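Local coordinates for probable sulfate-binding lipoprotein SubI (PDB 6DDN) that probably binds sulfate outside the cell membrane as the solute-binding lipoprotein of a sulfate uptake system, at residues I136-V142 against T258-P264; S235-E239 against A296-P300; I165-S171 against H210-G216. One frame throughout, in Å; residues are numbered along the deposited sequence.

Interaction 1: residues I136-V142 against T258-P264; sequences IPFGSVV and TFKIENP
Strands 138-147 and 257-267, which pair here through Gly-139 with Glu-262, Ser-140 with Ile-261 and Val-141 with Lys-260, form an antiparallel pair deep in the mixed sheet, consistent with the crossing strands that join the two lobes of a type II periplasmic binding protein. The short segments run 152° apart and approach to 4.5 Å. Ser-140 and Ile-261 are the hydrogen-bonded pair: Ser-140 N gives to Ile-261 O at 2.9 Å, Ile-261 N to Ser-140 O at 2.7 Å. Further along, Val-142 N gives to Phe-259 O at 3.2 Å. At the non-hydrogen-bonded pair of Gly-139 and Glu-262, the glycine CA lies 3.1 Å from Ile-261 O, a CA-H...O contact.

On the face of Ser-140 and Ile-261, the CD1 of Ile-261 meets Val-142 CG2 at 3.9 Å, the two side chains crossing at about a right angle. Asn-263 CG is turned beside its backbone N (chi1 -56°), which brings OD1 obliquely against Phe-138 CE1 at 3.6 Å, ring and amide planes 50° apart, while ND2 bonds to Ser-110 O. On the other face, the branches of Ile-136 lie against Glu-262 CB, CG2 at 4.0 Å.

The backbone bonds thus set the register, Ile-261 and Val-142 pack beside them, and the buried amide of Asn-263 gets its polar partner from outside the pair.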
loop_
_atom_site.group_PDB
_atom_site.type_symbol
_atom_site.label_atom_id
_atom_site.label_comp_id
_atom_site.label_asym_id
_atom_site.label_seq_id
_atom_site.Cartn_x
_atom_site.Cartn_y
_atom_site.Cartn_z
ATOM N N ILE A 136 5.417 8.792 6.495
ATOM C CA ILE A 136 5.380 7.398 6.069
ATOM C C ILE A 136 5.863 6.540 7.237
ATOM O O ILE A 136 7.063 6.537 7.551
ATOM C CB ILE A 136 6.228 7.169 4.810
ATOM C CG1 ILE A 136 5.517 7.761 3.591
ATOM C CG2 ILE A 136 6.475 5.687 4.586
ATOM C CD1 ILE A 136 6.418 8.552 2.679
ATOM N N PRO A 137 4.971 5.812 7.918
ATOM C CA PRO A 137 5.395 4.996 9.063
ATOM C C PRO A 137 5.765 3.573 8.678
ATOM O O PRO A 137 6.412 2.863 9.455
ATOM C CB PRO A 137 4.160 5.020 9.968
ATOM C CG PRO A 137 3.022 5.077 9.000
ATOM C CD PRO A 137 3.503 5.876 7.804
ATOM N N PHE A 138 5.349 3.142 7.492
ATOM C CA PHE A 138 5.650 1.800 7.015
ATOM C C PHE A 138 5.432 1.766 5.508
ATOM O O PHE A 138 5.032 2.758 4.893
ATOM C CB PHE A 138 4.798 0.745 7.734
ATOM C CG PHE A 138 3.315 0.928 7.554
ATOM C CD1 PHE A 138 2.667 0.438 6.429
ATOM C CD2 PHE A 138 2.565 1.577 8.518
ATOM C CE1 PHE A 138 1.301 0.605 6.265
ATOM C CE2 PHE A 138 1.202 1.747 8.361
ATOM C CZ PHE A 138 0.569 1.259 7.234
ATOM N N GLY A 139 5.695 0.608 4.923
ATOM C CA GLY A 139 5.494 0.431 3.503
ATOM C C GLY A 139 5.591 -1.027 3.123
ATOM O O GLY A 139 5.451 -1.915 3.964
ATOM N N SER A 140 5.844 -1.265 1.843
ATOM C CA SER A 140 5.928 -2.624 1.325
ATOM C C SER A 140 6.644 -2.584 -0.019
ATOM O O SER A 140 7.262 -1.579 -0.382
ATOM C CB SER A 140 4.534 -3.251 1.210
ATOM O OG SER A 140 4.613 -4.648 0.992
ATOM N N VAL A 141 6.564 -3.689 -0.757
ATOM C CA VAL A 141 7.050 -3.760 -2.127
ATOM C C VAL A 141 6.000 -4.471 -2.967
ATOM O O VAL A 141 5.199 -5.262 -2.460
ATOM C CB VAL A 141 8.407 -4.491 -2.239
ATOM C CG1 VAL A 141 9.505 -3.686 -1.572
ATOM C CG2 VAL A 141 8.310 -5.881 -1.629
ATOM N N VAL A 142 6.007 -4.180 -4.266
ATOM C CA VAL A 142 5.121 -4.877 -5.185
ATOM C C VAL A 142 5.602 -6.312 -5.354
ATOM O O VAL A 142 6.802 -6.570 -5.519
ATOM C CB VAL A 142 5.064 -4.136 -6.532
ATOM C CG1 VAL A 142 4.189 -4.887 -7.510
ATOM C CG2 VAL A 142 4.554 -2.718 -6.332
ATOM N N THR A 258 11.330 -4.412 -8.577
ATOM C CA THR A 258 10.026 -4.103 -8.015
ATOM C C THR A 258 10.033 -2.662 -7.527
ATOM O O THR A 258 11.067 -1.986 -7.530
ATOM C CB THR A 258 9.655 -5.062 -6.878
ATOM O OG1 THR A 258 8.266 -4.914 -6.561
ATOM C CG2 THR A 258 10.482 -4.768 -5.639
ATOM N N PHE A 259 8.862 -2.190 -7.108
ATOM C CA PHE A 259 8.673 -0.810 -6.689
ATOM C C PHE A 259 8.522 -0.723 -5.178
ATOM O O PHE A 259 7.932 -1.609 -4.550
ATOM C CB PHE A 259 7.450 -0.190 -7.364
ATOM C CG PHE A 259 7.585 1.282 -7.612
ATOM C CD1 PHE A 259 8.218 1.747 -8.752
ATOM C CD2 PHE A 259 7.089 2.200 -6.701
ATOM C CE1 PHE A 259 8.352 3.100 -8.983
ATOM C CE2 PHE A 259 7.220 3.556 -6.925
ATOM C CZ PHE A 259 7.852 4.007 -8.070
ATOM N N LYS A 260 9.052 0.351 -4.602
ATOM C CA LYS A 260 8.968 0.572 -3.163
ATOM C C LYS A 260 7.628 1.212 -2.828
ATOM O O LYS A 260 7.342 2.335 -3.259
ATOM C CB LYS A 260 10.121 1.454 -2.690
ATOM C CG LYS A 260 10.163 1.663 -1.183
ATOM C CD LYS A 260 10.905 2.940 -0.828
ATOM C CE LYS A 260 11.431 2.898 0.597
ATOM N NZ LYS A 260 12.307 4.066 0.902
ATOM N N ILE A 261 6.810 0.501 -2.063
ATOM C CA ILE A 261 5.507 0.996 -1.641
ATOM C C ILE A 261 5.679 1.769 -0.342
ATOM O O ILE A 261 6.290 1.272 0.611
ATOM C CB ILE A 261 4.510 -0.160 -1.469
ATOM C CG1 ILE A 261 4.335 -0.906 -2.793
ATOM C CG2 ILE A 261 3.176 0.353 -0.943
ATOM C CD1 ILE A 261 3.253 -1.967 -2.761
ATOM N N GLU A 262 5.153 2.993 -0.306
ATOM C CA GLU A 262 5.213 3.848 0.875
ATOM C C GLU A 262 3.803 4.317 1.197
ATOM O O GLU A 262 3.198 5.048 0.407
ATOM C CB GLU A 262 6.142 5.043 0.652
ATOM C CG GLU A 262 7.566 4.667 0.277
ATOM C CD GLU A 262 8.498 5.862 0.270
ATOM O OE1 GLU A 262 9.354 5.958 1.176
ATOM O OE2 GLU A 262 8.370 6.708 -0.640
ATOM N N ASN A 263 3.288 3.904 2.355
ATOM C CA ASN A 263 1.904 4.170 2.714
ATOM C C ASN A 263 1.831 5.339 3.684
ATOM O O ASN A 263 2.249 5.195 4.843
ATOM C CB ASN A 263 1.269 2.925 3.327
ATOM C CG ASN A 263 1.356 1.723 2.409
ATOM O OD1 ASN A 263 1.966 0.710 2.751
ATOM N ND2 ASN A 263 0.749 1.831 1.233
ATOM N N PRO A 264 1.311 6.492 3.276
ATOM C CA PRO A 264 1.308 7.665 4.156
ATOM C C PRO A 264 0.219 7.608 5.221
ATOM O O PRO A 264 -0.815 6.952 5.076
ATOM C CB PRO A 264 1.059 8.827 3.190
ATOM C CG PRO A 264 0.308 8.210 2.057
ATOM C CD PRO A 264 0.835 6.810 1.919
#

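Interaction 2: residues S235-E239 against A296-P300; sequences SYENE and AGFRP. With SO4 (sulfate ion), chain C.
Asn-238 and Gly-297 bring the two backbones together, their CA atoms 4.7 Å apart. One segment leaves strand 232-236 at Tyr-236, the N-cap residue, and enters helix 237-245. The other leaves helix 287-295 through a Schellman motif, in which Gly-297 takes a positive phi of 100°, and then starts strand 299-300.

Two neighbouring side chains of the new helix carry the contact. Glu-237, extended with CG anti to the backbone N, meets the straight chain of Arg-299 at about a right angle. The arginine grips it side-on: NE gives to OE1 at 2.7 Å and NH2 to OE2 at 3.1 Å, both bonds almost straight. Both oxygens lie within a few degrees of the guanidinium plane and are met on their syn sides, although the carboxylate is turned 31° from that plane. A water links the same Glu-237 OE1 (2.8 Å) to Gly-297 O (2.5 Å), giving the carboxylate oxygen a second donor.

Asn-238 instead lies over the Phe-298 ring. Its CB sits 3.6 Å from the ring centroid, nearly on the normal, in a CH-pi contact, and the amide stacks over the rim, 15° from parallel, with CG 3.3 Å from Phe-298 CE2.

At the N-cap, Tyr-236 OH gives to sulfate O2 at 2.8 Å, and Ser-175, Ser-177, Gly-218 and Ala-60 also bind this ion, so this strand-to-helix junction probably borders the substrate site. Around the pair, strand 138-147 bonds to Glu-237 and Arg-299 through its backbone, Trp-293 of helix 287-295 and Phe-138 meet the Phe-298 ring edge-to-face, and Arg-299 NH2 also bonds to Pro-314 O.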
loop_
_atom_site.group_PDB
_atom_site.type_symbol
_atom_site.label_atom_id
_atom_site.label_comp_id
_atom_site.label_asym_id
_atom_site.label_seq_id
_atom_site.Cartn_x
_atom_site.Cartn_y
_atom_site.Cartn_z
ATOM N N SER A 235 0.144 -7.416 -6.011
ATOM C CA SER A 235 -0.371 -7.015 -4.710
ATOM C C SER A 235 0.780 -6.539 -3.837
ATOM O O SER A 235 1.952 -6.642 -4.206
ATOM C CB SER A 235 -1.119 -8.172 -4.041
ATOM O OG SER A 235 -1.697 -7.766 -2.814
ATOM N N TYR A 236 0.424 -6.007 -2.670
ATOM C CA TYR A 236 1.423 -5.678 -1.666
ATOM C C TYR A 236 2.053 -6.952 -1.118
ATOM O O TYR A 236 1.421 -8.009 -1.056
ATOM C CB TYR A 236 0.811 -4.896 -0.498
ATOM C CG TYR A 236 -0.075 -3.721 -0.850
ATOM C CD1 TYR A 236 -1.390 -3.910 -1.252
ATOM C CD2 TYR A 236 0.391 -2.418 -0.731
ATOM C CE1 TYR A 236 -2.205 -2.837 -1.555
ATOM C CE2 TYR A 236 -0.417 -1.338 -1.031
ATOM C CZ TYR A 236 -1.715 -1.555 -1.443
ATOM O OH TYR A 236 -2.523 -0.483 -1.741
ATOM N N GLU A 237 3.315 -6.839 -0.705
ATOM C CA GLU A 237 3.951 -7.943 0.003
ATOM C C GLU A 237 3.263 -8.212 1.335
ATOM O O GLU A 237 3.184 -9.365 1.773
ATOM C CB GLU A 237 5.435 -7.637 0.212
ATOM C CG GLU A 237 6.254 -8.786 0.764
ATOM C CD GLU A 237 7.576 -8.316 1.340
ATOM O OE1 GLU A 237 7.607 -7.223 1.945
ATOM O OE2 GLU A 237 8.584 -9.037 1.184
ATOM N N ASN A 238 2.754 -7.166 1.991
ATOM C CA ASN A 238 2.026 -7.375 3.237
ATOM C C ASN A 238 0.719 -8.116 2.992
ATOM O O ASN A 238 0.304 -8.942 3.813
ATOM C CB ASN A 238 1.767 -6.039 3.932
ATOM C CG ASN A 238 1.139 -5.009 3.012
ATOM O OD1 ASN A 238 1.819 -4.117 2.507
ATOM N ND2 ASN A 238 -0.169 -5.114 2.808
ATOM N N GLU A 239 0.062 -7.842 1.863
ATOM C CA GLU A 239 -1.197 -8.514 1.567
ATOM C C GLU A 239 -0.970 -9.978 1.217
ATOM O O GLU A 239 -1.788 -10.838 1.562
ATOM C CB GLU A 239 -1.928 -7.790 0.436
ATOM C CG GLU A 239 -3.233 -8.453 0.005
ATOM C CD GLU A 239 -4.410 -8.106 0.902
ATOM O OE1 GLU A 239 -5.553 -8.088 0.396
ATOM O OE2 GLU A 239 -4.202 -7.855 2.110
ATOM N N ALA A 296 3.617 -7.882 11.412
ATOM C CA ALA A 296 2.403 -8.026 10.621
ATOM C C ALA A 296 2.671 -8.118 9.123
ATOM O O ALA A 296 1.725 -8.305 8.353
ATOM C CB ALA A 296 1.451 -6.859 10.901
ATOM N N GLY A 297 3.922 -7.991 8.692
ATOM C CA GLY A 297 4.257 -8.091 7.289
ATOM C C GLY A 297 4.450 -6.777 6.569
ATOM O O GLY A 297 4.639 -6.785 5.348
ATOM N N PHE A 298 4.409 -5.654 7.277
ATOM C CA PHE A 298 4.615 -4.341 6.682
ATOM C C PHE A 298 6.038 -3.884 6.974
ATOM O O PHE A 298 6.504 -3.984 8.114
ATOM C CB PHE A 298 3.605 -3.327 7.223
ATOM C CG PHE A 298 2.167 -3.723 7.011
ATOM C CD1 PHE A 298 1.554 -4.641 7.849
ATOM C CD2 PHE A 298 1.426 -3.168 5.980
ATOM C CE1 PHE A 298 0.233 -5.004 7.656
ATOM C CE2 PHE A 298 0.104 -3.524 5.785
ATOM C CZ PHE A 298 -0.492 -4.445 6.622
ATOM N N ARG A 299 6.720 -3.389 5.954
ATOM C CA ARG A 299 8.118 -3.013 6.108
ATOM C C ARG A 299 8.239 -1.728 6.918
ATOM O O ARG A 299 7.724 -0.685 6.494
ATOM C CB ARG A 299 8.769 -2.862 4.737
ATOM C CG ARG A 299 9.124 -4.197 4.118
ATOM C CD ARG A 299 9.364 -4.110 2.627
ATOM N NE ARG A 299 9.615 -5.433 2.063
ATOM C CZ ARG A 299 10.774 -5.817 1.537
ATOM N NH1 ARG A 299 11.801 -4.978 1.500
ATOM N NH2 ARG A 299 10.906 -7.045 1.053
ATOM N N PRO A 300 8.898 -1.751 8.070
ATOM C CA PRO A 300 8.968 -0.554 8.911
ATOM C C PRO A 300 9.981 0.453 8.389
ATOM O O PRO A 300 10.897 0.127 7.632
ATOM C CB PRO A 300 9.404 -1.112 10.269
ATOM C CG PRO A 300 10.235 -2.301 9.911
ATOM C CD PRO A 300 9.591 -2.899 8.681
HETATM S S SO4 C . -6.020 -0.082 -2.076
HETATM O O1 SO4 C . -6.887 0.564 -1.095
HETATM O O2 SO4 C . -5.216 -1.103 -1.408
HETATM O O3 SO4 C . -6.827 -0.709 -3.117
HETATM O O4 SO4 C . -5.145 0.917 -2.679
HETATM O O HOH W 1 5.674 -5.698 3.296
#

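Interaction 3: residues I165-S171 against H210-G216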
loop_
_atom_site.group_PDB
_atom_site.type_symbol
_atom_site.label_atom_id
_atom_site.label_comp_id
_atom_site.label_asym_id
_atom_site.label_seq_id
_atom_site.Cartn_x
_atom_site.Cartn_y
_atom_site.Cartn_z
ATOM N N ILE A 165 -1.853 -16.074 -19.633
ATOM C CA ILE A 165 -1.707 -15.650 -18.246
ATOM C C ILE A 165 -2.619 -14.453 -18.007
ATOM O O ILE A 165 -2.491 -13.420 -18.674
ATOM C CB ILE A 165 -0.246 -15.303 -17.922
ATOM C CG1 ILE A 165 0.624 -16.561 -17.948
ATOM C CG2 ILE A 165 -0.145 -14.618 -16.568
ATOM C CD1 ILE A 165 0.167 -17.634 -16.991
ATOM N N GLU A 166 -3.552 -14.594 -17.068
ATOM C CA GLU A 166 -4.409 -13.490 -16.663
ATOM C C GLU A 166 -3.859 -12.866 -15.391
ATOM O O GLU A 166 -3.611 -13.567 -14.405
ATOM C CB GLU A 166 -5.854 -13.931 -16.431
ATOM C CG GLU A 166 -6.720 -12.780 -15.928
ATOM C CD GLU A 166 -8.095 -13.210 -15.468
ATOM O OE1 GLU A 166 -8.361 -14.431 -15.417
ATOM O OE2 GLU A 166 -8.913 -12.318 -15.158
ATOM N N VAL A 167 -3.679 -11.552 -15.420
ATOM C CA VAL A 167 -3.180 -10.795 -14.283
ATOM C C VAL A 167 -4.366 -10.178 -13.558
ATOM O O VAL A 167 -5.250 -9.584 -14.190
ATOM C CB VAL A 167 -2.185 -9.713 -14.730
ATOM C CG1 VAL A 167 -1.885 -8.763 -13.585
ATOM C CG2 VAL A 167 -0.911 -10.355 -15.258
ATOM N N ILE A 168 -4.395 -10.327 -12.238
ATOM C CA ILE A 168 -5.392 -9.685 -11.394
ATOM C C ILE A 168 -4.752 -8.455 -10.771
ATOM O O ILE A 168 -3.747 -8.562 -10.055
ATOM C CB ILE A 168 -5.922 -10.641 -10.315
ATOM C CG1 ILE A 168 -6.446 -11.926 -10.956
ATOM C CG2 ILE A 168 -7.014 -9.970 -9.501
ATOM C CD1 ILE A 168 -7.509 -11.692 -12.007
ATOM N N THR A 169 -5.324 -7.281 -11.050
ATOM C CA THR A 169 -4.858 -6.021 -10.492
ATOM C C THR A 169 -6.033 -5.054 -10.470
ATOM O O THR A 169 -6.843 -5.053 -11.410
ATOM C CB THR A 169 -3.690 -5.429 -11.293
ATOM O OG1 THR A 169 -3.312 -4.162 -10.740
ATOM C CG2 THR A 169 -4.065 -5.254 -12.757
ATOM N N PRO A 170 -6.168 -4.240 -9.420
ATOM C CA PRO A 170 -7.348 -3.369 -9.311
ATOM C C PRO A 170 -7.329 -2.186 -10.269
ATOM O O PRO A 170 -6.439 -2.062 -11.117
ATOM C CB PRO A 170 -7.303 -2.904 -7.850
ATOM C CG PRO A 170 -5.875 -3.004 -7.471
ATOM C CD PRO A 170 -5.335 -4.193 -8.209
ATOM N N SER A 171 -8.323 -1.307 -10.131
ATOM C CA SER A 171 -8.538 -0.145 -10.987
ATOM C C SER A 171 -7.831 1.075 -10.409
ATOM O O SER A 171 -7.966 1.349 -9.211
ATOM C CB SER A 171 -10.025 0.147 -11.129
ATOM O OG SER A 171 -10.258 1.148 -12.103
ATOM N N HIS A 210 -3.860 -8.878 -20.882
ATOM C CA HIS A 210 -3.789 -9.748 -19.712
ATOM C C HIS A 210 -4.560 -9.258 -18.498
ATOM O O HIS A 210 -4.518 -9.925 -17.459
ATOM C CB HIS A 210 -2.333 -9.976 -19.294
ATOM C CG HIS A 210 -1.476 -10.500 -20.395
ATOM N ND1 HIS A 210 -1.390 -11.843 -20.695
ATOM C CD2 HIS A 210 -0.677 -9.863 -21.279
ATOM C CE1 HIS A 210 -0.569 -12.009 -21.716
ATOM N NE2 HIS A 210 -0.120 -10.823 -22.084
ATOM N N VAL A 211 -5.243 -8.121 -18.581
ATOM C CA VAL A 211 -6.114 -7.656 -17.511
ATOM C C VAL A 211 -7.501 -7.454 -18.097
ATOM O O VAL A 211 -7.678 -6.662 -19.032
ATOM C CB VAL A 211 -5.597 -6.363 -16.863
ATOM C CG1 VAL A 211 -6.440 -6.013 -15.642
ATOM C CG2 VAL A 211 -4.130 -6.511 -16.480
ATOM N N LYS A 212 -8.473 -8.187 -17.571
ATOM C CA LYS A 212 -9.875 -8.007 -17.922
ATOM C C LYS A 212 -10.734 -7.622 -16.731
ATOM O O LYS A 212 -11.619 -6.774 -16.863
ATOM C CB LYS A 212 -10.434 -9.286 -18.566
ATOM C CG LYS A 212 -11.893 -9.180 -18.984
ATOM C CD LYS A 212 -12.096 -8.069 -20.005
ATOM C CE LYS A 212 -13.347 -8.304 -20.829
ATOM N NZ LYS A 212 -14.514 -8.625 -19.964
ATOM N N LEU A 213 -10.492 -8.220 -15.568
ATOM C CA LEU A 213 -11.196 -7.840 -14.355
ATOM C C LEU A 213 -10.643 -6.527 -13.815
ATOM O O LEU A 213 -9.439 -6.264 -13.891
ATOM C CB LEU A 213 -11.073 -8.940 -13.300
ATOM C CG LEU A 213 -11.649 -10.304 -13.680
ATOM C CD1 LEU A 213 -11.480 -11.295 -12.538
ATOM C CD2 LEU A 213 -13.114 -10.175 -14.069
ATOM N N ARG A 214 -11.530 -5.700 -13.270
ATOM C CA ARG A 214 -11.170 -4.392 -12.726
ATOM C C ARG A 214 -11.747 -4.255 -11.322
ATOM O O ARG A 214 -12.694 -3.490 -11.098
ATOM C CB ARG A 214 -11.673 -3.267 -13.634
ATOM C CG ARG A 214 -10.675 -2.756 -14.678
ATOM C CD ARG A 214 -9.400 -2.171 -14.067
ATOM N NE ARG A 214 -8.883 -1.068 -14.880
ATOM C CZ ARG A 214 -7.597 -0.744 -14.988
ATOM N NH1 ARG A 214 -6.677 -1.437 -14.333
ATOM N NH2 ARG A 214 -7.231 0.278 -15.754
ATOM N N PRO A 215 -11.205 -4.987 -10.348
ATOM C CA PRO A 215 -11.691 -4.848 -8.971
ATOM C C PRO A 215 -11.371 -3.471 -8.405
ATOM O O PRO A 215 -10.428 -2.795 -8.821
ATOM C CB PRO A 215 -10.946 -5.952 -8.213
ATOM C CG PRO A 215 -9.730 -6.213 -9.027
ATOM C CD PRO A 215 -10.135 -5.994 -10.454
ATOM N N GLY A 216 -12.184 -3.063 -7.427
ATOM C CA GLY A 216 -12.088 -1.709 -6.908
ATOM C C GLY A 216 -10.899 -1.458 -6.008
ATOM O O GLY A 216 -10.405 -0.328 -5.940
HETATM O O HOH W 2 -7.573 -8.223 -13.302
#
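The segments of Ile-165 to Ser-171 and His-210 to Gly-216 run in roughly the same direction, 30° apart end to end, where the loop between helices 196-210 and 218-227 passes beside strand 167-168. Val-167 N gives to His-210 O at 2.7 Å, and Ser-171 N gives to Pro-215 O at 2.9 Å. Between them a water donates to Val-167 O and to Leu-213 O and accepts weakly from Thr-169 N.

His-210 adds a side-chain bond at the start of the contact. Its CG stands beside the backbone N (chi1 -55°), so that the ring edge turns to the other segment and ND1 gives to Ile-165 O at 2.8 Å, close to both the ring and carbonyl planes. Next along, Thr-169 CG2 fits against both methyls of Val-211, 3.8 Å from CG1 and 3.9 Å from CG2, while its OG1 bonds to Asn-181 ND2. Leu-213 is approached by two side chains: Ile-168 lies side by side with it, CD1 to CD1 at 4.0 Å, and the extended Glu-166 crosses it at about a right angle, its OE2 near Leu-213 CG. At the far end the bent chain of Arg-214 folds back over Ser-171, one guanidinium face above the serine CA and Arg-214 CD 3.8 Å from Ser-171 CB. Pro-170 CB packs against Pro-215 CG, and both prolines also pack on Ala-221 of helix 218-227.

The bond from His-210 places a proton on ND1 and holds the imidazole rotation. One water, serving three backbone atoms, bridges the two segments between the direct bonds, where regular sheet pairing is absent.

Interactions 1 and 2 touch, their centres 8 Å apart: Gly-139 O lies 2.8 Å from Arg-299 N and Val-141 O 3.0 Å from Glu-237 N, both probable hydrogen bonds. Strand 138-147 thus lies between strand 257-267 on one side and strands 232-236 and 299-300 on the other, and the segments of the two contacts alternate along the chain. Interaction 3, its centre about 21 Å from that of interaction 1 and 20 Å from that of interaction 2, has both segments between those of interaction 1. Interactions 1 and 2 lie on the probable interlobe strands; interaction 3 lies further out, at strand 167-168, parallel to strand 232-236. The sulfate is near both 235-239 and 165-171.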